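Local coordinates for protein bacterioferritin (Mycobacterium smegmatis str. MC2 155, PDB 3BKN) that probably stores iron, oxidising ferrous ions at a di-nuclear centre, occupied here by zinc, and laying down ferric mineral inside a hollow shell of 24 haem-bearing subunits, at residues Asn12-Leu15 and Thr16-Thr20; Phe49-Met52 and Arg53-Glu56; Ala125-Glu128 and Thr129-Asp132. One frame throughout, in Å; residues are numbered along the deposited sequence.

Contact 1 (Asn12-Leu15 and Thr16-Thr20); sequences NEQL and TSELT. With ZN (zinc ion), chain M.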
loop_
_atom_site.group_PDB
_atom_site.type_symbol
_atom_site.label_atom_id
_atom_site.label_comp_id
_atom_site.label_asym_id
_atom_site.label_seq_id
_atom_site.Cartn_x
_atom_site.Cartn_y
_atom_site.Cartn_z
ATOM N N ASN A 12 -46.230 29.579 -9.740
ATOM C CA ASN A 12 -47.117 28.997 -8.758
ATOM C C ASN A 12 -48.054 27.929 -9.264
ATOM O O ASN A 12 -48.240 26.932 -8.577
ATOM C CB ASN A 12 -47.872 30.060 -8.003
ATOM C CG ASN A 12 -47.268 30.301 -6.704
ATOM O OD1 ASN A 12 -47.003 29.352 -5.975
ATOM N ND2 ASN A 12 -46.986 31.529 -6.396
ATOM N N GLU A 13 -48.630 28.095 -10.455
ATOM C CA GLU A 13 -49.471 27.034 -10.998
ATOM C C GLU A 13 -48.597 25.801 -11.209
ATOM O O GLU A 13 -48.983 24.697 -10.795
ATOM C CB GLU A 13 -50.248 27.414 -12.258
ATOM C CG GLU A 13 -50.778 28.872 -12.304
ATOM C CD GLU A 13 -51.761 29.245 -11.174
ATOM O OE1 GLU A 13 -52.898 28.745 -11.272
ATOM O OE2 GLU A 13 -51.408 30.039 -10.227
ATOM N N GLN A 14 -47.400 25.972 -11.779
ATOM C CA GLN A 14 -46.513 24.844 -11.983
ATOM C C GLN A 14 -46.134 24.170 -10.666
ATOM O O GLN A 14 -46.083 22.925 -10.579
ATOM C CB GLN A 14 -45.250 25.264 -12.679
ATOM C CG GLN A 14 -44.399 24.082 -13.112
ATOM C CD GLN A 14 -45.169 23.092 -13.991
ATOM O OE1 GLN A 14 -46.223 23.433 -14.560
ATOM N NE2 GLN A 14 -44.658 21.857 -14.093
ATOM N N LEU A 15 -45.856 24.984 -9.641
ATOM C CA LEU A 15 -45.584 24.461 -8.299
ATOM C C LEU A 15 -46.708 23.549 -7.836
ATOM O O LEU A 15 -46.428 22.487 -7.265
ATOM C CB LEU A 15 -45.393 25.588 -7.260
ATOM C CG LEU A 15 -44.977 25.134 -5.874
ATOM C CD1 LEU A 15 -43.686 24.316 -5.900
ATOM C CD2 LEU A 15 -44.744 26.323 -5.104
ATOM N N THR A 16 -47.966 23.963 -8.059
ATOM C CA THR A 16 -49.071 23.147 -7.611
ATOM C C THR A 16 -49.024 21.824 -8.326
ATOM O O THR A 16 -49.204 20.777 -7.687
ATOM C CB THR A 16 -50.415 23.832 -7.802
ATOM O OG1 THR A 16 -50.477 24.934 -6.899
ATOM C CG2 THR A 16 -51.594 22.868 -7.486
ATOM N N SER A 17 -48.750 21.854 -9.630
ATOM C CA SER A 17 -48.598 20.596 -10.411
ATOM C C SER A 17 -47.497 19.671 -9.868
ATOM O O SER A 17 -47.740 18.463 -9.728
ATOM C CB SER A 17 -48.335 20.838 -11.899
ATOM O OG SER A 17 -49.527 20.751 -12.640
ATOM N N GLU A 18 -46.315 20.217 -9.552
ATOM C CA GLU A 18 -45.291 19.385 -8.939
ATOM C C GLU A 18 -45.719 18.828 -7.571
ATOM O O GLU A 18 -45.423 17.660 -7.243
ATOM C CB GLU A 18 -43.938 20.071 -8.764
ATOM C CG GLU A 18 -43.490 20.875 -9.875
ATOM C CD GLU A 18 -43.046 20.088 -11.073
ATOM O OE1 GLU A 18 -42.796 18.875 -10.978
ATOM O OE2 GLU A 18 -42.909 20.722 -12.131
ATOM N N LEU A 19 -46.368 19.631 -6.746
ATOM C CA LEU A 19 -46.660 19.116 -5.442
ATOM C C LEU A 19 -47.651 17.999 -5.591
ATOM O O LEU A 19 -47.645 17.073 -4.776
ATOM C CB LEU A 19 -47.214 20.150 -4.503
ATOM C CG LEU A 19 -46.243 21.255 -4.244
ATOM C CD1 LEU A 19 -47.017 22.387 -3.638
ATOM C CD2 LEU A 19 -45.143 20.799 -3.361
ATOM N N THR A 20 -48.492 18.076 -6.627
ATOM C CA THR A 20 -49.494 17.050 -6.869
ATOM C C THR A 20 -48.830 15.838 -7.434
ATOM O O THR A 20 -49.145 14.730 -7.013
ATOM C CB THR A 20 -50.549 17.484 -7.870
ATOM O OG1 THR A 20 -51.189 18.689 -7.422
ATOM C CG2 THR A 20 -51.579 16.409 -7.992
HETATM ZN ZN ZN M . -42.028 18.014 -12.558
#

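Contact 2 (Phe49-Met52 and Arg53-Glu56); sequences FEEM and RHAE. With ZN (zinc ion), chain M; ZN (zinc ion), chain N; HEM (protoporphyrin IX containing Fe), chain T.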
loop_
_atom_site.group_PDB
_atom_site.type_symbol
_atom_site.label_atom_id
_atom_site.label_comp_id
_atom_site.label_asym_id
_atom_site.label_seq_id
_atom_site.Cartn_x
_atom_site.Cartn_y
_atom_site.Cartn_z
ATOM N N PHE A 49 -39.089 11.577 -6.607
ATOM C CA PHE A 49 -38.015 12.446 -6.129
ATOM C C PHE A 49 -37.679 13.530 -7.155
ATOM O O PHE A 49 -37.361 14.656 -6.804
ATOM C CB PHE A 49 -36.789 11.646 -5.744
ATOM C CG PHE A 49 -36.987 10.766 -4.570
ATOM C CD1 PHE A 49 -37.674 11.198 -3.473
ATOM C CD2 PHE A 49 -36.432 9.507 -4.531
ATOM C CE1 PHE A 49 -37.841 10.385 -2.358
ATOM C CE2 PHE A 49 -36.600 8.689 -3.413
ATOM C CZ PHE A 49 -37.318 9.156 -2.321
ATOM N N GLU A 50 -37.775 13.187 -8.426
ATOM C CA GLU A 50 -37.574 14.169 -9.471
ATOM C C GLU A 50 -38.609 15.257 -9.364
ATOM O O GLU A 50 -38.269 16.402 -9.569
ATOM C CB GLU A 50 -37.587 13.539 -10.873
ATOM C CG GLU A 50 -36.262 13.832 -11.641
ATOM C CD GLU A 50 -36.336 13.598 -13.141
ATOM O OE1 GLU A 50 -36.168 12.419 -13.569
ATOM O OE2 GLU A 50 -36.531 14.603 -13.874
ATOM N N GLU A 51 -39.850 14.924 -9.011
ATOM C CA GLU A 51 -40.843 15.947 -8.785
ATOM C C GLU A 51 -40.526 16.767 -7.573
ATOM O O GLU A 51 -40.710 17.973 -7.603
ATOM C CB GLU A 51 -42.234 15.391 -8.671
ATOM C CG GLU A 51 -42.670 14.671 -9.873
ATOM C CD GLU A 51 -42.516 15.437 -11.184
ATOM O OE1 GLU A 51 -42.177 16.642 -11.177
ATOM O OE2 GLU A 51 -42.713 14.819 -12.252
ATOM N N MET A 52 -40.066 16.126 -6.501
ATOM C CA MET A 52 -39.643 16.874 -5.321
ATOM C C MET A 52 -38.575 17.912 -5.678
ATOM O O MET A 52 -38.650 19.059 -5.223
ATOM C CB MET A 52 -39.131 15.949 -4.241
ATOM C CG MET A 52 -40.193 15.123 -3.585
ATOM S SD MET A 52 -39.522 13.889 -2.432
ATOM C CE MET A 52 -40.647 12.515 -2.776
ATOM N N ARG A 53 -37.604 17.528 -6.510
ATOM C CA ARG A 53 -36.599 18.481 -6.970
ATOM C C ARG A 53 -37.208 19.631 -7.791
ATOM O O ARG A 53 -36.839 20.803 -7.575
ATOM C CB ARG A 53 -35.453 17.784 -7.679
ATOM C CG ARG A 53 -34.635 16.913 -6.739
ATOM C CD ARG A 53 -33.506 16.128 -7.439
ATOM N NE ARG A 53 -34.053 14.966 -8.122
ATOM C CZ ARG A 53 -33.381 14.189 -8.953
ATOM N NH1 ARG A 53 -32.102 14.422 -9.214
ATOM N NH2 ARG A 53 -33.995 13.166 -9.527
ATOM N N HIS A 54 -38.159 19.328 -8.682
ATOM C CA HIS A 54 -38.855 20.358 -9.427
ATOM C C HIS A 54 -39.543 21.389 -8.505
ATOM O O HIS A 54 -39.391 22.618 -8.684
ATOM C CB HIS A 54 -39.879 19.715 -10.323
ATOM C CG HIS A 54 -39.284 19.001 -11.474
ATOM N ND1 HIS A 54 -40.033 18.238 -12.347
ATOM C CD2 HIS A 54 -37.996 18.899 -11.883
ATOM C CE1 HIS A 54 -39.234 17.745 -13.275
ATOM N NE2 HIS A 54 -37.990 18.118 -13.006
ATOM N N ALA A 55 -40.303 20.884 -7.539
ATOM C CA ALA A 55 -40.931 21.730 -6.544
ATOM C C ALA A 55 -39.883 22.641 -5.886
ATOM O O ALA A 55 -40.119 23.836 -5.727
ATOM C CB ALA A 55 -41.689 20.902 -5.492
ATOM N N GLU A 56 -38.718 22.099 -5.540
ATOM C CA GLU A 56 -37.753 22.904 -4.801
ATOM C C GLU A 56 -37.168 24.012 -5.706
ATOM O O GLU A 56 -37.150 25.166 -5.324
ATOM C CB GLU A 56 -36.691 22.042 -4.138
ATOM C CG GLU A 56 -35.482 22.837 -3.646
ATOM C CD GLU A 56 -34.541 21.975 -2.823
ATOM O OE1 GLU A 56 -34.256 20.826 -3.243
ATOM O OE2 GLU A 56 -34.122 22.424 -1.734
HETATM ZN ZN ZN M . -42.028 18.014 -12.558
HETATM ZN ZN ZN N . -42.649 14.624 -14.277
HETATM C CHA HEM T . -36.607 13.367 0.010
HETATM C CHB HEM T . -40.983 11.457 0.962
HETATM C CHC HEM T . -42.995 15.709 -0.135
HETATM C CHD HEM T . -38.661 17.612 -1.259
HETATM C C1A HEM T . -37.643 12.426 0.443
HETATM C C2A HEM T . -37.318 11.080 0.902
HETATM C C3A HEM T . -38.629 10.524 1.181
HETATM C C4A HEM T . -39.538 11.618 0.843
HETATM C CMA HEM T . -38.981 9.162 1.686
HETATM C CAA HEM T . -35.967 10.446 1.055
HETATM C CBA HEM T . -35.035 11.480 1.670
HETATM C CGA HEM T . -34.337 10.993 2.917
HETATM O O1A HEM T . -34.971 10.972 3.991
HETATM O O2A HEM T . -33.142 10.649 2.833
HETATM C C1B HEM T . -41.986 12.477 0.714
HETATM C C2B HEM T . -43.409 12.225 0.949
HETATM C C3B HEM T . -43.920 13.534 0.606
HETATM C C4B HEM T . -42.849 14.318 0.258
HETATM C CMB HEM T . -44.104 10.982 1.412
HETATM C CAB HEM T . -45.338 13.931 0.624
HETATM C CBB HEM T . -45.929 14.320 -0.491
HETATM C C1C HEM T . -41.987 16.675 -0.532
HETATM C C2C HEM T . -42.337 18.053 -0.902
HETATM C C3C HEM T . -41.049 18.614 -1.225
HETATM C C4C HEM T . -40.098 17.514 -1.007
HETATM C CMC HEM T . -43.645 18.770 -0.956
HETATM C CAC HEM T . -40.859 20.008 -1.667
HETATM C CBC HEM T . -39.718 20.356 -2.186
HETATM C C1D HEM T . -37.678 16.559 -1.036
HETATM C C2D HEM T . -36.263 16.783 -1.254
HETATM C C3D HEM T . -35.707 15.499 -0.855
HETATM C C4D HEM T . -36.786 14.742 -0.489
HETATM C CMD HEM T . -35.591 18.031 -1.755
HETATM C CAD HEM T . -34.271 15.082 -0.866
HETATM C CBD HEM T . -33.682 15.483 -2.207
HETATM C CGD HEM T . -33.313 14.289 -3.045
HETATM O O1D HEM T . -33.830 14.177 -4.171
HETATM O O2D HEM T . -32.499 13.473 -2.591
HETATM N NA HEM T . -38.947 12.734 0.402
HETATM N NB HEM T . -41.676 13.717 0.318
HETATM N NC HEM T . -40.690 16.371 -0.599
HETATM N ND HEM T . -37.981 15.346 -0.564
HETATM FE FE HEM T . -39.818 14.532 -0.138
#

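Contact 3 (Ala125-Glu128 and Thr129-Asp132); sequences ADEE and THID. With ZN (zinc ion), chain N; ZN (zinc ion), chain M.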
loop_
_atom_site.group_PDB
_atom_site.type_symbol
_atom_site.label_atom_id
_atom_site.label_comp_id
_atom_site.label_asym_id
_atom_site.label_seq_id
_atom_site.Cartn_x
_atom_site.Cartn_y
_atom_site.Cartn_z
ATOM N N ALA A 125 -38.376 19.725 -20.438
ATOM C CA ALA A 125 -37.601 18.614 -20.971
ATOM C C ALA A 125 -37.696 17.368 -20.060
ATOM O O ALA A 125 -37.980 16.262 -20.552
ATOM C CB ALA A 125 -36.187 19.023 -21.207
ATOM N N ASP A 126 -37.501 17.543 -18.747
ATOM C CA ASP A 126 -37.679 16.438 -17.815
ATOM C C ASP A 126 -39.096 15.839 -17.968
ATOM O O ASP A 126 -39.244 14.641 -18.123
ATOM C CB ASP A 126 -37.375 16.827 -16.359
ATOM C CG ASP A 126 -35.885 17.261 -16.120
ATOM O OD1 ASP A 126 -35.024 17.326 -17.034
ATOM O OD2 ASP A 126 -35.557 17.569 -14.959
ATOM N N GLU A 127 -40.139 16.650 -17.995
ATOM C CA GLU A 127 -41.466 16.049 -18.119
ATOM C C GLU A 127 -41.708 15.356 -19.452
ATOM O O GLU A 127 -42.472 14.414 -19.503
ATOM C CB GLU A 127 -42.617 17.007 -17.770
ATOM C CG GLU A 127 -42.327 17.968 -16.672
ATOM C CD GLU A 127 -42.397 17.364 -15.297
ATOM O OE1 GLU A 127 -41.988 16.196 -15.146
ATOM O OE2 GLU A 127 -42.840 18.067 -14.345
ATOM N N GLU A 128 -41.064 15.806 -20.523
ATOM C CA GLU A 128 -41.239 15.144 -21.826
ATOM C C GLU A 128 -40.604 13.768 -21.731
ATOM O O GLU A 128 -41.124 12.800 -22.258
ATOM C CB GLU A 128 -40.642 15.949 -22.970
ATOM C CG GLU A 128 -41.426 17.193 -23.336
ATOM C CD GLU A 128 -40.919 17.923 -24.613
ATOM O OE1 GLU A 128 -40.493 17.247 -25.583
ATOM O OE2 GLU A 128 -40.985 19.181 -24.686
ATOM N N THR A 129 -39.516 13.655 -20.995
ATOM C CA THR A 129 -38.919 12.361 -20.777
ATOM C C THR A 129 -39.811 11.392 -19.962
ATOM O O THR A 129 -39.877 10.196 -20.288
ATOM C CB THR A 129 -37.490 12.542 -20.219
ATOM O OG1 THR A 129 -36.681 13.060 -21.279
ATOM C CG2 THR A 129 -36.873 11.225 -19.729
ATOM N N HIS A 130 -40.506 11.904 -18.945
ATOM C CA HIS A 130 -41.451 11.104 -18.184
ATOM C C HIS A 130 -42.544 10.652 -19.123
ATOM O O HIS A 130 -42.901 9.488 -19.116
ATOM C CB HIS A 130 -42.071 11.834 -16.977
ATOM C CG HIS A 130 -41.115 12.137 -15.848
ATOM N ND1 HIS A 130 -41.475 12.909 -14.751
ATOM C CD2 HIS A 130 -39.807 11.812 -15.655
ATOM C CE1 HIS A 130 -40.440 13.032 -13.931
ATOM N NE2 HIS A 130 -39.412 12.387 -14.460
ATOM N N ILE A 131 -43.054 11.548 -19.956
ATOM C CA ILE A 131 -44.095 11.184 -20.923
ATOM C C ILE A 131 -43.635 10.082 -21.843
ATOM O O ILE A 131 -44.373 9.162 -22.101
ATOM C CB ILE A 131 -44.587 12.402 -21.777
ATOM C CG1 ILE A 131 -45.369 13.376 -20.889
ATOM C CG2 ILE A 131 -45.444 11.947 -22.970
ATOM C CD1 ILE A 131 -45.436 14.767 -21.429
ATOM N N ASP A 132 -42.419 10.187 -22.354
ATOM C CA ASP A 132 -41.858 9.160 -23.205
ATOM C C ASP A 132 -41.822 7.812 -22.484
ATOM O O ASP A 132 -42.273 6.796 -23.042
ATOM C CB ASP A 132 -40.448 9.555 -23.646
ATOM C CG ASP A 132 -39.872 8.595 -24.683
ATOM O OD1 ASP A 132 -40.624 8.241 -25.632
ATOM O OD2 ASP A 132 -38.683 8.185 -24.548
HETATM ZN ZN ZN N . -42.649 14.624 -14.277
HETATM ZN ZN ZN M . -42.028 18.014 -12.558
#

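Contact 1 (Asn12-Leu15 and Thr16-Thr20)
Gln14 and Glu18 meet one helical turn apart, and their hydrogen bond is the main side-chain link of this contact: Gln14 NE2 donates to Glu18 OE2 at 2.9 Å. The donor comes from above the carboxylate plane, and the amide and carboxylate planes stand 68° apart. A CG that lies opposite the backbone N (chi1 -171°) and a bend at chi2 carry the Gln14 amide forward along the helix to Glu18. The other oxygen, Glu18 OE1, binds a zinc ion at 2.0 Å, so Gln14 is a second-shell partner of a metal-bound carboxylate and is likely to limit its rotation.

The backbone supplies regular i to i+4 bonds, such as Leu19 N to Leu15 O at 2.9 Å. Thr20 adds its hydroxyl, and Thr16 O then accepts from Thr20 N and Thr20 OG1 on opposite faces of its carbonyl plane.

Apolar contact is slight, with Leu15 CG 4.1 Å from Leu19 CD1; Leu19 also touches the haem.

Helix 5-34 is here packed within the ferritin four-helix bundle: Gln14 leans on Val97 and Leu101 of helix 83-110 and on Ile123 of helix 114-144, while Leu15 and Glu18 pack against Thr59 and Ile58 of helix 38-64.

Contact 2 (Phe49-Met52 and Arg53-Glu56)
Regular alpha-helical bonds run from residues 53-56 back to residues 49-52, among them Ala55 N to Glu51 O at 2.9 Å with an N-H...O angle of 174°. On this frame lies the Glu-x-x-His motif of the ferritin di-metal centre, and the same two turns of helix also carry the haem ligand.

Glu51 and His54 converge on one zinc ion, which Glu51 OE1 binds at 1.9 Å and His54 ND1 at 2.0 Å. The carboxylate and the imidazole are turned 71° against each other, and it is the shared metal that brings Glu51 OE1 and His54 ND1 together, with no hydrogen bond between them. A bend at chi2 (-52°) curls the Glu51 chain so that its second oxygen, OE2, reaches the other zinc at 2.0 Å; the residue is therefore a bridging ligand. Glu18 and Glu127 complete the first metal site. The imidazole of His54 is oriented from its far side too, where NE2 is hydrogen-bonded to Asp126 OD2.

A different face of the helix meets the porphyrin. Met52 SD is bound to the haem iron at 2.4 Å, and Met52 of the second subunit provides the other axial sulfur, placing the haem at the dimer interface. The Phe49 ring reaches the porphyrin through CE1, 3.4 Å from haem C2A, with Met52 SD in plane at the ring edge. One turn after Met52, Glu56 sends an extended chain to salt bridges with Arg45 and Lys30 of the second subunit.

Between these two faces Arg53, also part of the haem site, bends at chi3 until the edge of its guanidinium lies by Phe49 O. On the metal side, Glu50 O sits over one face of the His54 ring, offset toward the rim, 3.3 Å above its plane.

Contact 3 (Ala125-Glu128 and Thr129-Asp132)
Asp132 N donates to Glu128 O at 2.9 Å with an N-H...O angle of 161°, the shortest of the four i to i+4 backbone bonds that set the spacing of the side chains here. Within that spacing falls the second Glu-x-x-His motif of the ferritin four-helix bundle, formed by Glu127 and His130 on helix 114-144.

Both residues hold the same zinc ion: Glu127 OE1 binds it at 1.9 Å and His130 ND1 at 2.1 Å. Because the two ligands come from positions three apart, on the same side of the helix, a single turn is enough to offer them together. Glu127 also bridges. Its chain bends at chi2 (-77°), which brings the carboxylate across the pair of metals, and Glu127 OE2 binds the other zinc at 2.0 Å. Glu51 and Glu94 complete the coordination of the zinc held by His130.

The imidazole has a further partner beyond the metal, since His130 NE2 makes a weak hydrogen bond with Glu50 OE1. Such a contact would steady the ring from the side away from its metal-binding nitrogen.

Other faces of the helix do structural work. Ile131 folds its CG1 branch back along the preceding turn, 3.4 Å from Glu127 O, and packs against Tyr95 and Leu98 of helix 83-110. Glu128 is extended beyond CG and carries its carboxylate to a neighbouring chain: OE1 forms a salt bridge with Arg61 of the third subunit, and OE2 a hydrogen bond with Thr115 of that same subunit. The helix thus serves the metal centre and the assembly of the shell at once.

The backbone oxygen Asp126 O, which also accepts from His130 N, lies over one face of the His130 ring, 3.7 Å above its plane and displaced toward the rim.

In the fold
The three contacts lie on three of the four helices that supply ligands to one pair of zinc ions; helix 83-110 adds Glu94. Contacts 1 and 3 are buried, whereas contact 2 is partly exposed along its arginine side. Contact 1 contributes a terminal carboxylate to one metal only; contacts 2 and 3 reach both, each through a bridging glutamate and a histidine three residues later, an arrangement in which the two motifs mirror each other's chemistry. Their outer faces diverge: the segments of contact 2 support the haem shared with the second subunit, those of contact 3 bond to a third subunit through Glu128, and contact 1 touches no other protein chain, though Leu19 meets the haem.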